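Local coordinates for protein sulfhydryl oxidase 1 (Homo sapiens, PDB 3LLK) that catalyses the FAD-dependent oxidation of thiols to disulfides, probably passing the electrons to molecular oxygen, at residues A[57-60]-A[61-64]; A[173-176]-A[177-181]. One frame throughout, in Å; residues are numbered along the deposited sequence.

In the fold
Contact 1 (57-60 with 61-64) and contact 2 (173-176 with 177-181) lie at helix ends on opposite sides of the chain's centre, 32 Å apart between their centres and about 19 Å between nearest atoms. The first starts helix 60-75 in the part matching the FAD-dependent sulfhydryl oxidase family; the second is at the C-terminal end of helix 165-179, in the Erv1/Alr part. That split is consistent with a pseudo-dimer of degenerate and functional oxidase domains. Contact 2 lies near the flavin: the side chain of M174 is about 6 Å from bound FAD, and the C164-C167 disulfide spans the start of helix 165-179.

Contact 1: A[57-60]-A[61-64]; sequences PGRP and LVQN
The carbonyl oxygen of R59 receives the amide of Q63, with R59 O 2.8 Å from Q63 N and an N-H...O angle of 163°. R59 is the N-cap residue, and this bond closes the first turn of helix 60-75. One residue on, N64 N reaches P60 O at 2.9 Å. P60 stands in the first turn, where its ring nitrogen has no hydrogen and so leaves no amide donor to satisfy. Q63 also folds its side chain back over the helix start. With chi1 at -139°, away from a staggered position, and a bend at chi2, its OE1 comes 3.1 Å from G58 N, a weak hydrogen bond. The other end of the same amide, NE2, donates to A53 O near the end of helix 39-55. R59 crosses V62 obliquely, NH1 lying 4.1 Å from V62 CG2, while NE forms a salt bridge with E20 on helix 16-30. The stronger hold on the Q63 amide is thus that of NE2 on the preceding helix, with the OE1 bond to the entry loop a weak addition, consistent with the amide's bonds, chiefly that of NE2, holding the side chain at this unstaggered torsion.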
ATOM      1  N   PRO A  57      10.519  -1.648  -1.939  1.00 24.41           N
ATOM      2  CA  PRO A  57      11.483  -1.990  -3.001  1.00 25.99           C
ATOM      3  C   PRO A  57      12.143  -0.750  -3.608  1.00 25.03           C
ATOM      4  O   PRO A  57      12.106  -0.550  -4.817  1.00 24.73           O
ATOM      5  CB  PRO A  57      10.611  -2.722  -4.015  1.00 24.93           C
ATOM      6  CG  PRO A  57       9.328  -1.920  -3.956  1.00 25.20           C
ATOM      7  CD  PRO A  57       9.133  -1.680  -2.452  1.00 22.21           C
ATOM      8  N   GLY A  58      12.763   0.067  -2.765  1.00 26.32           N
ATOM      9  CA  GLY A  58      13.352   1.297  -3.246  1.00 27.03           C
ATOM     10  C   GLY A  58      14.744   1.284  -3.841  1.00 31.54           C
ATOM     11  O   GLY A  58      15.545   0.382  -3.594  1.00 27.88           O
ATOM     12  N   ARG A  59      15.014   2.303  -4.652  1.00 32.83           N
ATOM     13  CA  ARG A  59      16.322   2.464  -5.256  1.00 36.24           C
ATOM     14  C   ARG A  59      17.201   2.865  -4.077  1.00 36.93           C
ATOM     15  O   ARG A  59      16.685   3.248  -3.020  1.00 34.44           O
ATOM     16  CB  ARG A  59      16.310   3.585  -6.298  1.00 40.37           C
ATOM     17  CG  ARG A  59      15.284   3.423  -7.398  1.00 44.88           C
ATOM     18  CD  ARG A  59      14.151   4.425  -7.234  1.00 52.06           C
ATOM     19  NE  ARG A  59      14.363   5.670  -7.974  1.00 55.46           N
ATOM     20  CZ  ARG A  59      15.340   6.542  -7.740  1.00 58.48           C
ATOM     21  NH1 ARG A  59      16.224   6.325  -6.778  1.00 59.79           N
ATOM     22  NH2 ARG A  59      15.430   7.643  -8.477  1.00 60.88           N
ATOM     23  N   PRO A  60      18.534   2.802  -4.243  1.00 36.01           N
ATOM     24  CA  PRO A  60      19.477   3.154  -3.180  1.00 34.17           C
ATOM     25  C   PRO A  60      19.219   4.472  -2.448  1.00 32.63           C
ATOM     26  O   PRO A  60      19.220   4.506  -1.223  1.00 31.55           O
ATOM     27  CB  PRO A  60      20.829   3.128  -3.899  1.00 36.60           C
ATOM     28  CG  PRO A  60      20.465   3.476  -5.318  1.00 37.49           C
ATOM     29  CD  PRO A  60      19.240   2.630  -5.526  1.00 36.77           C
ATOM     30  N   LEU A  61      19.007   5.558  -3.181  1.00 32.18           N
ATOM     31  CA  LEU A  61      18.753   6.838  -2.524  1.00 31.64           C
ATOM     32  C   LEU A  61      17.478   6.806  -1.677  1.00 29.59           C
ATOM     33  O   LEU A  61      17.444   7.357  -0.576  1.00 30.04           O
ATOM     34  CB  LEU A  61      18.640   7.963  -3.557  1.00 33.90           C
ATOM     35  CG  LEU A  61      19.921   8.676  -3.988  1.00 36.41           C
ATOM     36  CD1 LEU A  61      19.594   9.685  -5.082  1.00 35.56           C
ATOM     37  CD2 LEU A  61      20.550   9.366  -2.785  1.00 35.95           C
ATOM     38  N   VAL A  62      16.435   6.168  -2.200  1.00 28.27           N
ATOM     39  CA  VAL A  62      15.159   6.081  -1.493  1.00 25.72           C
ATOM     40  C   VAL A  62      15.257   5.170  -0.270  1.00 26.02           C
ATOM     41  O   VAL A  62      14.723   5.488   0.793  1.00 23.91           O
ATOM     42  CB  VAL A  62      14.030   5.589  -2.438  1.00 23.77           C
ATOM     43  CG1 VAL A  62      12.744   5.323  -1.649  1.00 24.24           C
ATOM     44  CG2 VAL A  62      13.761   6.642  -3.501  1.00 23.81           C
ATOM     45  N   GLN A  63      15.956   4.049  -0.404  1.00 26.86           N
ATOM     46  CA  GLN A  63      16.096   3.145   0.728  1.00 27.76           C
ATOM     47  C   GLN A  63      16.929   3.810   1.818  1.00 28.70           C
ATOM     48  O   GLN A  63      16.665   3.619   3.008  1.00 26.91           O
ATOM     49  CB  GLN A  63      16.738   1.830   0.286  1.00 30.16           C
ATOM     50  CG  GLN A  63      16.114   0.602   0.930  1.00 29.59           C
ATOM     51  CD  GLN A  63      14.591   0.620   0.884  1.00 28.93           C
ATOM     52  OE1 GLN A  63      13.983   1.058  -0.098  1.00 27.30           O
ATOM     53  NE2 GLN A  63      13.968   0.138   1.949  1.00 25.63           N
ATOM     54  N   ASN A  64      17.931   4.595   1.419  1.00 27.35           N
ATOM     55  CA  ASN A  64      18.767   5.289   2.391  1.00 26.69           C
ATOM     56  C   ASN A  64      17.917   6.343   3.109  1.00 25.00           C
ATOM     57  O   ASN A  64      18.074   6.583   4.300  1.00 25.27           O
ATOM     58  CB  ASN A  64      19.951   5.976   1.699  1.00 27.86           C
ATOM     59  CG  ASN A  64      20.812   6.771   2.672  1.00 28.62           C
ATOM     60  OD1 ASN A  64      21.489   6.197   3.529  1.00 30.04           O
ATOM     61  ND2 ASN A  64      20.774   8.100   2.557  1.00 26.53           N
TER

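Contact 2: A[173-176]-A[177-181]; sequences QMAA and ASMHR
A175 and M179 meet through their side chains one turn apart, M179 CE packing 3.9 Å from A175 CB. CG of M179 is anti to the backbone N (chi1 -171°) and the chain runs extended until chi3, where a bend sets the methyl beside the alanine CB. Their backbones are joined as well: M179 N also bonds back to A175 O, at a modelled separation too short to be trusted. The same oxygen takes a second, weak bond from S178 N. Next to it, M174 O accepts S178 N at 3.0 Å and also a water that donates to it at 2.7 Å. That water also lies 2.6 Å from S178 OG, so the hydroxyl is linked to the carbonyl through it rather than directly.

These bonds belong to the C-terminal part of helix 165-179, where the winding widens into a pi-type turn at 177-179; the phi of S178, -159°, is far from helical. At this end H180 turns back along the last turn. Its ring presents an edge, in plane, to A176 O, with CD2 of H180 3.4 Å from that oxygen, and its NE2 makes a weak hydrogen bond to A177 O.

In the next shell, W191 of helix 185-203 donates its indole NE1 to S178 OG, giving the hydroxyl a direct protein partner besides the water, and its side chain also packs on M179. L151 and R155 of helix 150-161 touch M179 too, and R155 also touches A175 and A176. The side chain of M174 touches S195, R198 and V199 of helix 185-203, about 6 Å from the bound FAD.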
ATOM      1  N   GLN A 173     -13.443  -2.953   8.781  1.00 42.55           N
ATOM      2  CA  GLN A 173     -14.546  -3.889   8.952  1.00 45.40           C
ATOM      3  C   GLN A 173     -14.054  -5.301   8.648  1.00 44.74           C
ATOM      4  O   GLN A 173     -14.387  -6.258   9.354  1.00 45.85           O
ATOM      5  CB  GLN A 173     -15.708  -3.514   8.018  1.00 46.16           C
ATOM      6  CG  GLN A 173     -16.246  -2.104   8.258  1.00 49.79           C
ATOM      7  CD  GLN A 173     -17.160  -1.605   7.144  1.00 51.31           C
ATOM      8  OE1 GLN A 173     -16.996  -1.971   5.979  1.00 51.72           O
ATOM      9  NE2 GLN A 173     -18.106  -0.742   7.496  1.00 51.08           N
ATOM     10  N   MET A 174     -13.241  -5.413   7.603  1.00 44.47           N
ATOM     11  CA  MET A 174     -12.705  -6.695   7.191  1.00 42.09           C
ATOM     12  C   MET A 174     -11.670  -7.221   8.182  1.00 42.37           C
ATOM     13  O   MET A 174     -11.720  -8.386   8.577  1.00 40.69           O
ATOM     14  CB  MET A 174     -12.095  -6.579   5.785  1.00 41.91           C
ATOM     15  CG  MET A 174     -13.051  -5.998   4.731  1.00 37.89           C
ATOM     16  SD  MET A 174     -12.527  -6.208   3.007  1.00 39.51           S
ATOM     17  CE  MET A 174     -11.379  -4.818   2.798  1.00 40.03           C
ATOM     18  N   ALA A 175     -10.748  -6.356   8.598  1.00 42.10           N
ATOM     19  CA  ALA A 175      -9.694  -6.747   9.531  1.00 43.30           C
ATOM     20  C   ALA A 175     -10.202  -7.453  10.788  1.00 43.34           C
ATOM     21  O   ALA A 175      -9.829  -8.595  11.061  1.00 44.17           O
ATOM     22  CB  ALA A 175      -8.865  -5.525   9.920  1.00 44.61           C
ATOM     23  N   ALA A 176     -11.055  -6.777  11.550  1.00 43.56           N
ATOM     24  CA  ALA A 176     -11.593  -7.351  12.785  1.00 43.09           C
ATOM     25  C   ALA A 176     -12.408  -8.607  12.506  1.00 42.35           C
ATOM     26  O   ALA A 176     -12.497  -9.511  13.340  1.00 43.23           O
ATOM     27  CB  ALA A 176     -12.456  -6.319  13.511  1.00 42.74           C
ATOM     28  N   ALA A 177     -13.011  -8.659  11.326  1.00 41.64           N
ATOM     29  CA  ALA A 177     -13.811  -9.809  10.957  1.00 40.86           C
ATOM     30  C   ALA A 177     -12.939 -11.047  10.730  1.00 41.43           C
ATOM     31  O   ALA A 177     -13.364 -12.169  11.018  1.00 38.06           O
ATOM     32  CB  ALA A 177     -14.621  -9.494   9.701  1.00 41.01           C
ATOM     33  N   SER A 178     -11.713 -10.858  10.243  1.00 41.72           N
ATOM     34  CA  SER A 178     -10.873 -12.018   9.981  1.00 42.83           C
ATOM     35  C   SER A 178      -9.361 -11.837   9.899  1.00 44.61           C
ATOM     36  O   SER A 178      -8.644 -12.832   9.820  1.00 43.05           O
ATOM     37  CB  SER A 178     -11.335 -12.692   8.687  1.00 43.50           C
ATOM     38  OG  SER A 178     -11.098 -11.851   7.568  1.00 40.73           O
ATOM     39  N   MET A 179      -8.857 -10.606   9.907  1.00 45.61           N
ATOM     40  CA  MET A 179      -7.408 -10.442   9.809  1.00 46.75           C
ATOM     41  C   MET A 179      -6.675 -11.281  10.853  1.00 48.14           C
ATOM     42  O   MET A 179      -5.505 -11.633  10.677  1.00 48.78           O
ATOM     43  CB  MET A 179      -6.996  -8.976   9.953  1.00 46.53           C
ATOM     44  CG  MET A 179      -5.517  -8.770   9.645  1.00 47.12           C
ATOM     45  SD  MET A 179      -4.927  -7.087   9.817  1.00 49.80           S
ATOM     46  CE  MET A 179      -5.461  -6.403   8.254  1.00 49.09           C
ATOM     47  N   HIS A 180      -7.379 -11.615  11.932  1.00 48.81           N
ATOM     48  CA  HIS A 180      -6.812 -12.414  13.014  1.00 49.15           C
ATOM     49  C   HIS A 180      -6.638 -13.888  12.635  1.00 49.05           C
ATOM     50  O   HIS A 180      -6.050 -14.657  13.392  1.00 48.60           O
ATOM     51  CB  HIS A 180      -7.697 -12.292  14.258  1.00 49.16           C
ATOM     52  CG  HIS A 180      -9.112 -12.726  14.035  1.00 49.16           C
ATOM     53  ND1 HIS A 180      -9.502 -14.047  14.077  1.00 50.12           N
ATOM     54  CD2 HIS A 180     -10.227 -12.014  13.746  1.00 50.29           C
ATOM     55  CE1 HIS A 180     -10.795 -14.131  13.824  1.00 49.32           C
ATOM     56  NE2 HIS A 180     -11.260 -12.911  13.618  1.00 49.46           N
ATOM     57  N   ARG A 181      -7.141 -14.276  11.463  1.00 48.89           N
ATOM     58  CA  ARG A 181      -7.026 -15.659  10.992  1.00 48.73           C
ATOM     59  C   ARG A 181      -5.728 -15.859  10.205  1.00 47.34           C
ATOM     60  O   ARG A 181      -5.301 -16.990   9.962  1.00 47.39           O
ATOM     61  CB  ARG A 181      -8.214 -16.026  10.100  1.00 51.11           C
ATOM     62  CG  ARG A 181      -8.179 -15.373   8.726  1.00 55.37           C
ATOM     63  CD  ARG A 181      -9.416 -15.709   7.904  1.00 58.61           C
ATOM     64  NE  ARG A 181      -9.492 -14.874   6.707  1.00 62.72           N
ATOM     65  CZ  ARG A 181     -10.537 -14.835   5.883  1.00 64.90           C
ATOM     66  NH1 ARG A 181     -11.603 -15.589   6.122  1.00 66.60           N
ATOM     67  NH2 ARG A 181     -10.519 -14.033   4.824  1.00 64.89           N
TER
HETATM   68  O   HOH W   1     -12.695  -9.981   6.667  1.00 29.70           O